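Local coordinates for probable branched-chain amino acid ABC transporter, amino acid binding protein (PDB 3LKB) that binds valine and probably delivers branched-chain amino acids to an ABC transporter, at residues L134-I137 with A138-K142; I265-Q268 with K269-G272; R277-N280 with F281-S284. The protein carries 2 engineered substitutions. All blocks are in the same frame, centred on the assembly; numbering follows the deposited sequence.

Contact 1: L134-I137 with A138-K142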
loop_
_atom_site.group_PDB
_atom_site.type_symbol
_atom_site.label_atom_id
_atom_site.label_comp_id
_atom_site.label_asym_id
_atom_site.label_seq_id
_atom_site.Cartn_x
_atom_site.Cartn_y
_atom_site.Cartn_z
ATOM N N LEU A 134 29.955 4.997 6.561
ATOM C CA LEU A 134 31.011 5.982 6.372
ATOM C C LEU A 134 32.345 5.380 6.682
ATOM O O LEU A 134 33.321 5.717 6.000
ATOM C CB LEU A 134 30.822 7.233 7.215
ATOM C CG LEU A 134 29.605 8.104 6.866
ATOM C CD1 LEU A 134 29.403 9.215 7.893
ATOM C CD2 LEU A 134 29.704 8.689 5.481
ATOM N N GLU A 135 32.402 4.490 7.680
ATOM C CA GLU A 135 33.660 3.873 8.025
ATOM C C GLU A 135 34.085 3.069 6.817
ATOM O O GLU A 135 35.209 3.175 6.335
ATOM C CB GLU A 135 33.515 2.947 9.217
ATOM C CG GLU A 135 33.641 3.646 10.561
ATOM C CD GLU A 135 33.827 2.649 11.736
ATOM O OE1 GLU A 135 32.788 2.403 12.432
ATOM O OE2 GLU A 135 34.985 2.126 11.932
ATOM N N TYR A 136 33.146 2.296 6.291
ATOM C CA TYR A 136 33.396 1.491 5.126
ATOM C C TYR A 136 33.875 2.405 3.966
ATOM O O TYR A 136 34.836 2.067 3.287
ATOM C CB TYR A 136 32.129 0.720 4.770
ATOM C CG TYR A 136 32.319 -0.206 3.615
ATOM C CD1 TYR A 136 32.537 -1.550 3.821
ATOM C CD2 TYR A 136 32.339 0.274 2.320
ATOM C CE1 TYR A 136 32.760 -2.415 2.751
ATOM C CE2 TYR A 136 32.544 -0.574 1.242
ATOM C CZ TYR A 136 32.760 -1.904 1.477
ATOM O OH TYR A 136 32.955 -2.745 0.446
ATOM N N ILE A 137 33.234 3.556 3.748
ATOM C CA ILE A 137 33.727 4.485 2.737
ATOM C C ILE A 137 35.211 4.896 2.967
ATOM O O ILE A 137 35.991 4.896 2.016
ATOM C CB ILE A 137 32.859 5.757 2.619
ATOM C CG1 ILE A 137 31.509 5.442 1.977
ATOM C CG2 ILE A 137 33.606 6.841 1.795
ATOM C CD1 ILE A 137 30.435 6.503 2.265
ATOM N N ALA A 138 35.568 5.260 4.207
ATOM C CA ALA A 138 36.910 5.788 4.522
ATOM C C ALA A 138 37.980 4.695 4.364
ATOM O O ALA A 138 39.078 4.981 3.965
ATOM C CB ALA A 138 36.956 6.415 5.937
ATOM N N ARG A 139 37.648 3.442 4.667
ATOM C CA ARG A 139 38.566 2.334 4.389
ATOM C C ARG A 139 38.866 2.221 2.893
ATOM O O ARG A 139 39.977 1.921 2.524
ATOM C CB ARG A 139 37.955 1.026 4.840
ATOM C CG ARG A 139 36.649 0.628 3.954
ATOM C CD ARG A 139 36.684 -0.690 3.064
ATOM N NE ARG A 139 36.296 -1.891 3.831
ATOM C CZ ARG A 139 36.954 -2.350 4.911
ATOM N NH1 ARG A 139 38.027 -1.687 5.358
ATOM N NH2 ARG A 139 36.537 -3.466 5.549
ATOM N N GLU A 140 37.861 2.432 2.038
ATOM C CA GLU A 140 38.040 2.336 0.584
ATOM C C GLU A 140 38.866 3.464 0.015
ATOM O O GLU A 140 39.688 3.224 -0.847
ATOM C CB GLU A 140 36.712 2.399 -0.146
ATOM C CG GLU A 140 36.051 1.100 -0.290
ATOM C CD GLU A 140 35.473 0.856 -1.682
ATOM O OE1 GLU A 140 35.249 -0.340 -1.977
ATOM O OE2 GLU A 140 35.213 1.818 -2.455
ATOM N N LYS A 141 38.609 4.692 0.480
ATOM C CA LYS A 141 39.114 5.887 -0.163
ATOM C C LYS A 141 39.146 7.018 0.836
ATOM O O LYS A 141 38.076 7.460 1.279
ATOM C CB LYS A 141 38.189 6.285 -1.303
ATOM C CG LYS A 141 38.502 7.663 -1.915
ATOM C CD LYS A 141 39.303 7.509 -3.206
ATOM C CE LYS A 141 39.866 8.848 -3.695
ATOM N NZ LYS A 141 38.806 9.769 -4.219
ATOM N N LYS A 142 40.361 7.474 1.208
ATOM C CA LYS A 142 40.543 8.599 2.151
ATOM C C LYS A 142 40.221 9.880 1.474
ATOM O O LYS A 142 40.491 10.049 0.273
ATOM C CB LYS A 142 41.951 8.712 2.719
ATOM C CG LYS A 142 42.957 7.946 1.939
ATOM C CD LYS A 142 43.068 6.484 2.432
ATOM C CE LYS A 142 42.240 5.448 1.607
ATOM N NZ LYS A 142 41.562 4.442 2.510
#
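R139 folds back over the ring of Y136, three residues earlier on helix 126-140. Its CB starts near the backbone, 3.8 Å from E135 O. R139 CG and Y136 O are too close in the model, so the placement of both is doubtful. The next bends bring the chain over the ring. R139 CD lies above the face, 4.2 Å from the centroid of the Y136 ring, in a CH-pi contact almost on the ring normal. R139 NE follows over the same ring, displaced toward the rim, 3.7 Å from Y136 CE1. The guanidinium is not stacked flat: its plane is turned 64° from that of the ring and presents its edge to CE1. Y136 allows this because its CG is anti to the backbone N (chi1 -177°). E140 CG approaches the ring obliquely, 4.2 Å from Y136 CE2, and its carboxylate goes on to bond Y201 through OE2.

The backbone beneath is regular helix up to its last turn. R139 N bonds E135 O at 3.0 Å. K141 N reaches I137 O at 3.0 Å, and K141 is the first residue to leave helical angles. K142 then folds back. Its NZ bonds A138 O at 2.9 Å, in the carbonyl plane, and R139 O at 3.0 Å, from above the carbonyl plane. On the inner side, I137 packs on V203 and L134 on helix 160-170. The chemistry is that of a helix C-terminus: carbonyls near the helix end are met by a lysine ammonium, whose positive charge would suit the negative end of the helix dipole.

Contact 2: I265-Q268 with K269-G272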
loop_
_atom_site.group_PDB
_atom_site.type_symbol
_atom_site.label_atom_id
_atom_site.label_comp_id
_atom_site.label_asym_id
_atom_site.label_seq_id
_atom_site.Cartn_x
_atom_site.Cartn_y
_atom_site.Cartn_z
ATOM N N ILE A 265 14.109 -17.082 9.947
ATOM C CA ILE A 265 13.852 -16.964 8.500
ATOM C C ILE A 265 12.954 -18.112 8.010
ATOM O O ILE A 265 12.006 -17.894 7.269
ATOM C CB ILE A 265 15.136 -16.892 7.652
ATOM C CG1 ILE A 265 16.040 -15.750 8.125
ATOM C CG2 ILE A 265 14.782 -16.705 6.204
ATOM C CD1 ILE A 265 15.394 -14.333 8.087
ATOM N N ARG A 266 13.233 -19.322 8.465
ATOM C CA ARG A 266 12.404 -20.472 8.123
ATOM C C ARG A 266 10.947 -20.233 8.556
ATOM O O ARG A 266 10.018 -20.414 7.774
ATOM C CB ARG A 266 13.001 -21.720 8.804
ATOM C CG ARG A 266 13.206 -22.947 7.907
ATOM C CD ARG A 266 14.572 -23.589 8.043
ATOM N NE ARG A 266 14.935 -24.027 9.405
ATOM C CZ ARG A 266 16.181 -23.925 9.878
ATOM N NH1 ARG A 266 17.124 -23.403 9.107
ATOM N NH2 ARG A 266 16.500 -24.311 11.103
ATOM N N LEU A 267 10.771 -19.775 9.791
ATOM C CA LEU A 267 9.451 -19.478 10.342
ATOM C C LEU A 267 8.725 -18.363 9.588
ATOM O O LEU A 267 7.524 -18.460 9.315
ATOM C CB LEU A 267 9.568 -19.141 11.840
ATOM C CG LEU A 267 8.254 -18.896 12.577
ATOM C CD1 LEU A 267 7.550 -20.248 12.626
ATOM C CD2 LEU A 267 8.457 -18.287 14.009
ATOM N N GLN A 268 9.442 -17.291 9.251
ATOM C CA GLN A 268 8.831 -16.220 8.467
ATOM C C GLN A 268 8.189 -16.792 7.190
ATOM O O GLN A 268 7.045 -16.447 6.878
ATOM C CB GLN A 268 9.866 -15.090 8.217
ATOM C CG GLN A 268 10.030 -14.555 6.791
ATOM C CD GLN A 268 10.927 -13.321 6.711
ATOM O OE1 GLN A 268 10.966 -12.637 5.686
ATOM N NE2 GLN A 268 11.655 -13.039 7.777
ATOM N N LYS A 269 8.916 -17.691 6.512
ATOM C CA LYS A 269 8.498 -18.356 5.276
ATOM C C LYS A 269 7.254 -19.219 5.490
ATOM O O LYS A 269 6.228 -19.070 4.794
ATOM C CB LYS A 269 9.648 -19.234 4.744
ATOM C CG LYS A 269 10.579 -18.647 3.655
ATOM C CD LYS A 269 10.829 -17.170 3.818
ATOM C CE LYS A 269 12.324 -16.773 3.620
ATOM N NZ LYS A 269 13.231 -17.714 2.813
ATOM N N GLU A 270 7.327 -20.061 6.512
ATOM C CA GLU A 270 6.238 -20.916 6.920
ATOM C C GLU A 270 4.984 -20.103 7.244
ATOM O O GLU A 270 3.898 -20.405 6.737
ATOM C CB GLU A 270 6.657 -21.774 8.129
ATOM C CG GLU A 270 5.496 -22.578 8.752
ATOM C CD GLU A 270 5.875 -23.522 9.942
ATOM O OE1 GLU A 270 7.038 -23.572 10.426
ATOM O OE2 GLU A 270 4.942 -24.223 10.414
ATOM N N ILE A 271 5.137 -19.070 8.066
ATOM C CA ILE A 271 3.997 -18.237 8.440
ATOM C C ILE A 271 3.462 -17.488 7.214
ATOM O O ILE A 271 2.252 -17.426 6.941
ATOM C CB ILE A 271 4.375 -17.290 9.603
ATOM C CG1 ILE A 271 4.530 -18.099 10.915
ATOM C CG2 ILE A 271 3.373 -16.168 9.740
ATOM C CD1 ILE A 271 5.011 -17.254 12.117
ATOM N N GLY A 272 4.381 -16.954 6.428
ATOM C CA GLY A 272 3.959 -16.251 5.231
ATOM C C GLY A 272 3.138 -17.119 4.295
ATOM O O GLY A 272 2.144 -16.674 3.778
#
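K269 lies alongside I265, one turn earlier on helix 263-274, and both side chains point the same way. The methylenes of the lysine chain meet a methyl of I265. K269 CE rests 3.6 Å from I265 CG2. Closer to the backbone, K269 CB is 3.3 Å from R266 O and K269 CD is 3.7 Å from I265 O. The chain gets there by bending at chi2, chi3 and chi4, which keeps it low along the helix and does not let it stretch outward. K269 CD also lies 4.0 Å from Q268 CG. The ammonium leaves the helix to bond A258 O. With an alanine here, A258 O would probably lose its charged donor and the methyl CG2 of I265 would lose the aliphatic cover of the lysine chain.

A second row runs along another side of the helix. L267 CG is anti to its backbone N (chi1 -176°), which carries the branch toward the following turn. It meets the tip of I271, with L267 CG to I271 CD1 at 3.7 Å, and the two side chains cross at a slant. L267 CD1 also passes E270 OE1. Under both rows run ordinary helix bonds, among them I271 N to L267 O at 2.8 Å and G272 N to Q268 O at 2.7 Å.

L267 and I271 together press on W37 of helix 21-41. I265 and Q268 face helix 285-308. This is typical of an amphipathic helix packed against its neighbours in one lobe of a type I periplasmic binding protein.

Contact 3: R277-N280 with F281-S284; sequences RPEN and FIES
The F281 ring and the N280 amide lie side by side with their planes nearly perpendicular, 85° apart. They belong to a single-turn helix, 279-282, with P278 at its N-cap position. Both N280 ND2 and P278 CG approach the ring obliquely at F281 CD2, each at 3.9 Å. P278 runs alongside the ring, pointing the same way.

P278 O takes I282 N at 3.1 Å in a nearly straight bond, and F281 N more weakly. E283 N closes on E279 O. The N-cap residue's own N-H takes no part in the helix bonding, so a proline is compatible with this position.

I282 reaches back across the turn. Its chi2 of -28°, away from a staggered value and so strained, swings I282 CD1 against R277 CB at 3.3 Å, a tight fit. The guanidinium of R277 goes elsewhere: NE pairs with D33, and NH1 bonds Q57 of the second subunit, so this turn takes part in the contact between the two chains. That Q57 also packs on F281, which P26 and A29 of helix 21-41 touch as well.

S284 ends the segment and begins the next helix. Its OG caps N286 N and bonds D237, and the side chain is about 12 Å from the bound valine. On the outer side, E283 CG lies 3.3 Å from E279 O.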
loop_
_atom_site.group_PDB
_atom_site.type_symbol
_atom_site.label_atom_id
_atom_site.label_comp_id
_atom_site.label_asym_id
_atom_site.label_seq_id
_atom_site.Cartn_x
_atom_site.Cartn_y
_atom_site.Cartn_z
ATOM N N ARG A 277 0.428 -14.915 1.959
ATOM C CA ARG A 277 1.038 -13.638 1.604
ATOM C C ARG A 277 1.664 -13.751 0.225
ATOM O O ARG A 277 2.091 -14.840 -0.170
ATOM C CB ARG A 277 2.092 -13.209 2.643
ATOM C CG ARG A 277 1.492 -12.899 4.003
ATOM C CD ARG A 277 0.493 -11.796 3.871
ATOM N NE ARG A 277 0.128 -11.332 5.191
ATOM C CZ ARG A 277 -0.672 -10.313 5.461
ATOM N NH1 ARG A 277 -1.227 -9.578 4.480
ATOM N NH2 ARG A 277 -0.907 -10.031 6.736
ATOM N N PRO A 278 1.708 -12.634 -0.520
ATOM C CA PRO A 278 2.439 -12.659 -1.802
ATOM C C PRO A 278 3.921 -12.884 -1.581
ATOM O O PRO A 278 4.485 -12.440 -0.558
ATOM C CB PRO A 278 2.217 -11.276 -2.394
ATOM C CG PRO A 278 1.317 -10.548 -1.453
ATOM C CD PRO A 278 1.031 -11.354 -0.251
ATOM N N GLU A 279 4.548 -13.542 -2.547
ATOM C CA GLU A 279 5.960 -13.875 -2.480
ATOM C C GLU A 279 6.868 -12.718 -2.073
ATOM O O GLU A 279 7.784 -12.901 -1.250
ATOM C CB GLU A 279 6.453 -14.461 -3.799
ATOM C CG GLU A 279 7.291 -15.694 -3.544
ATOM C CD GLU A 279 6.430 -16.865 -3.008
ATOM O OE1 GLU A 279 5.679 -17.449 -3.841
ATOM O OE2 GLU A 279 6.497 -17.196 -1.773
ATOM N N ASN A 280 6.607 -11.542 -2.640
ATOM C CA ASN A 280 7.421 -10.380 -2.349
ATOM C C ASN A 280 7.252 -9.829 -0.918
ATOM O O ASN A 280 8.151 -9.154 -0.443
ATOM C CB ASN A 280 7.269 -9.269 -3.413
ATOM C CG ASN A 280 5.985 -8.484 -3.253
ATOM O OD1 ASN A 280 4.904 -8.982 -3.544
ATOM N ND2 ASN A 280 6.103 -7.242 -2.777
ATOM N N PHE A 281 6.133 -10.127 -0.248
ATOM C CA PHE A 281 6.016 -9.874 1.198
ATOM C C PHE A 281 6.842 -10.867 1.986
ATOM O O PHE A 281 7.598 -10.462 2.857
ATOM C CB PHE A 281 4.559 -9.909 1.693
ATOM C CG PHE A 281 3.866 -8.625 1.508
ATOM C CD1 PHE A 281 3.316 -7.948 2.586
ATOM C CD2 PHE A 281 3.795 -8.047 0.247
ATOM C CE1 PHE A 281 2.710 -6.714 2.402
ATOM C CE2 PHE A 281 3.195 -6.823 0.067
ATOM C CZ PHE A 281 2.670 -6.151 1.157
ATOM N N ILE A 282 6.688 -12.156 1.672
ATOM C CA ILE A 282 7.380 -13.240 2.352
ATOM C C ILE A 282 8.888 -12.920 2.391
ATOM O O ILE A 282 9.542 -13.111 3.421
ATOM C CB ILE A 282 7.225 -14.624 1.631
ATOM C CG1 ILE A 282 5.787 -15.219 1.644
ATOM C CG2 ILE A 282 8.238 -15.622 2.150
ATOM C CD1 ILE A 282 4.973 -14.812 2.783
ATOM N N GLU A 283 9.434 -12.404 1.294
ATOM C CA GLU A 283 10.875 -12.188 1.245
ATOM C C GLU A 283 11.378 -10.816 1.684
ATOM O O GLU A 283 12.581 -10.573 1.687
ATOM C CB GLU A 283 11.452 -12.577 -0.117
ATOM C CG GLU A 283 10.880 -11.868 -1.291
ATOM C CD GLU A 283 11.319 -12.487 -2.654
ATOM O OE1 GLU A 283 11.244 -11.744 -3.679
ATOM O OE2 GLU A 283 11.721 -13.701 -2.688
ATOM N N SER A 284 10.466 -9.910 2.024
ATOM C CA SER A 284 10.892 -8.591 2.379
ATOM C C SER A 284 11.642 -8.613 3.695
ATOM O O SER A 284 11.242 -9.304 4.624
ATOM C CB SER A 284 9.682 -7.696 2.504
ATOM O OG SER A 284 10.085 -6.351 2.646
#

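Contacts 2 and 3 belong together. Helices 263-274 and 279-282 follow each other, the centres of contacts 2 and 3 are about 10 Å apart, and G272 O probably accepts a bond from R277 N. Both lean on helix 21-41. Contact 1 is remote, about 22 Å from either at the nearest atoms, and belongs to a helix beside the seven-stranded sheet. All three are partly buried. Contact 1 is polar and mostly surface, with an arginine chain over a tyrosine ring and a lysine at the helix end. Contact 2 has the most buried residues and is largely aliphatic. Contact 3 mixes a buried phenylalanine and isoleucine with an arginine facing the other subunit.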